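Local coordinates for malonyl CoA-acyl carrier protein transacylase (Clostridium perfringens, PDB 3PTW) that probably transfers malonyl groups from coenzyme A to the acyl carrier protein, supplying extender units for fatty acid synthesis, at residues Met18-Glu21 / Phe22-Phe26. Residues are numbered along the deposited sequence; the frame is centred on the assembly and turned at random.
Sequences MGKE and FFDNF
The Asp-24 carboxylate meets Lys-20 of residues 18-21: its OD2, through the syn lone pair on the side of OD1, takes the ammonium NZ of Lys-20 at 2.7 Å in a salt bridge. OD1 lies in plane at the edge of the Phe-23 ring, which itself packs edge-to-face with Phe-49. One face of the Phe-22 ring carries CE2 of Phe-26, 3.6 Å above the plane and displaced toward the rim, while a face of the Phe-26 ring has CB of Asn-25 over its rim. With chi1 at 175°, CG of Lys-20 leaves trans to N, and bends farther along the chain bring it back toward the carboxylate, so that CG, CD and CE all pass near OD2. This i to i+4 pair lies on the exposed side of helix 20-25, a short helix of the acyl transferase domain with Gly-19 as its N-cap. The main chain runs in alpha-helical register, Phe-23 N donating to Gly-19 O at 2.8 Å and Asp-24 N to Lys-20 O at 2.9 Å. The Asn-25 amide lies against Glu-21 O, but the modelled 2.3 Å from ND2 to that oxygen is too short for a normal hydrogen bond, so the detail of this bond is doubtful. The Glu-21 carboxylate turns to another part of the chain, where OE1 accepts from Leu-298 N at the start of helix 298-315. Phe-22 enters the interior between that helix and helix 59-79, touching Leu-301, Ile-73 and Ala-76.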
loop_
_atom_site.group_PDB
_atom_site.type_symbol
_atom_site.label_atom_id
_atom_site.label_comp_id
_atom_site.label_asym_id
_atom_site.label_seq_id
_atom_site.Cartn_x
_atom_site.Cartn_y
_atom_site.Cartn_z
ATOM N N MET A 18 -4.663 -10.280 -12.755
ATOM C CA MET A 18 -4.932 -8.871 -12.432
ATOM C C MET A 18 -4.450 -7.997 -13.598
ATOM O O MET A 18 -3.489 -8.345 -14.298
ATOM C CB MET A 18 -4.292 -8.464 -11.102
ATOM C CG MET A 18 -2.769 -8.347 -11.128
ATOM S SD MET A 18 -2.084 -8.002 -9.500
ATOM C CE MET A 18 -0.334 -7.883 -9.925
ATOM N N GLY A 19 -5.162 -6.906 -13.854
ATOM C CA GLY A 19 -4.818 -6.004 -14.952
ATOM C C GLY A 19 -5.298 -6.395 -16.334
ATOM O O GLY A 19 -5.422 -5.540 -17.218
ATOM N N LYS A 20 -5.571 -7.683 -16.531
ATOM C CA LYS A 20 -5.879 -8.197 -17.854
ATOM C C LYS A 20 -7.130 -7.571 -18.475
ATOM O O LYS A 20 -7.113 -7.209 -19.646
ATOM C CB LYS A 20 -5.980 -9.731 -17.829
ATOM C CG LYS A 20 -6.428 -10.363 -19.134
ATOM C CD LYS A 20 -5.243 -10.650 -20.032
ATOM C CE LYS A 20 -5.502 -11.875 -20.909
ATOM N NZ LYS A 20 -6.076 -11.503 -22.231
ATOM N N GLU A 21 -8.206 -7.429 -17.705
ATOM C CA GLU A 21 -9.457 -6.888 -18.268
ATOM C C GLU A 21 -9.297 -5.444 -18.717
ATOM O O GLU A 21 -9.828 -5.054 -19.764
ATOM C CB GLU A 21 -10.639 -7.040 -17.306
ATOM C CG GLU A 21 -11.123 -8.478 -17.159
ATOM C CD GLU A 21 -12.356 -8.618 -16.282
ATOM O OE1 GLU A 21 -12.953 -7.607 -15.863
ATOM O OE2 GLU A 21 -12.742 -9.766 -16.020
ATOM N N PHE A 22 -8.552 -4.657 -17.940
ATOM C CA PHE A 22 -8.203 -3.301 -18.371
ATOM C C PHE A 22 -7.269 -3.304 -19.566
ATOM O O PHE A 22 -7.426 -2.487 -20.483
ATOM C CB PHE A 22 -7.608 -2.485 -17.225
ATOM C CG PHE A 22 -8.648 -1.787 -16.408
ATOM C CD1 PHE A 22 -8.885 -0.426 -16.586
ATOM C CD2 PHE A 22 -9.427 -2.494 -15.497
ATOM C CE1 PHE A 22 -9.861 0.231 -15.845
ATOM C CE2 PHE A 22 -10.408 -1.850 -14.758
ATOM C CZ PHE A 22 -10.623 -0.476 -14.936
ATOM N N PHE A 23 -6.304 -4.222 -19.542
ATOM C CA PHE A 23 -5.334 -4.358 -20.626
ATOM C C PHE A 23 -6.061 -4.564 -21.947
ATOM O O PHE A 23 -5.749 -3.897 -22.927
ATOM C CB PHE A 23 -4.366 -5.526 -20.368
ATOM C CG PHE A 23 -3.403 -5.781 -21.505
ATOM C CD1 PHE A 23 -2.153 -5.162 -21.530
ATOM C CD2 PHE A 23 -3.756 -6.626 -22.566
ATOM C CE1 PHE A 23 -1.265 -5.389 -22.587
ATOM C CE2 PHE A 23 -2.881 -6.855 -23.632
ATOM C CZ PHE A 23 -1.634 -6.237 -23.641
ATOM N N ASP A 24 -7.038 -5.476 -21.949
ATOM C CA ASP A 24 -7.779 -5.836 -23.159
ATOM C C ASP A 24 -8.830 -4.821 -23.586
ATOM O O ASP A 24 -9.259 -4.822 -24.738
ATOM C CB ASP A 24 -8.445 -7.206 -22.996
ATOM C CG ASP A 24 -7.439 -8.331 -22.849
ATOM O OD1 ASP A 24 -6.276 -8.139 -23.232
ATOM O OD2 ASP A 24 -7.820 -9.416 -22.359
ATOM N N ASN A 25 -9.248 -3.957 -22.669
ATOM C CA ASN A 25 -10.412 -3.104 -22.941
ATOM C C ASN A 25 -10.116 -1.613 -23.011
ATOM O O ASN A 25 -10.948 -0.839 -23.477
ATOM C CB ASN A 25 -11.524 -3.389 -21.926
ATOM C CG ASN A 25 -12.051 -4.798 -22.040
ATOM O OD1 ASN A 25 -12.845 -5.101 -22.923
ATOM N ND2 ASN A 25 -11.597 -5.674 -21.156
ATOM N N PHE A 26 -8.931 -1.215 -22.549
ATOM C CA PHE A 26 -8.535 0.183 -22.615
ATOM C C PHE A 26 -7.139 0.327 -23.198
ATOM O O PHE A 26 -6.188 -0.268 -22.686
ATOM C CB PHE A 26 -8.665 0.838 -21.232
ATOM C CG PHE A 26 -10.031 0.680 -20.631
ATOM C CD1 PHE A 26 -11.113 1.410 -21.132
ATOM C CD2 PHE A 26 -10.256 -0.252 -19.624
ATOM C CE1 PHE A 26 -12.393 1.235 -20.601
ATOM C CE2 PHE A 26 -11.533 -0.436 -19.083
ATOM C CZ PHE A 26 -12.600 0.311 -19.572
#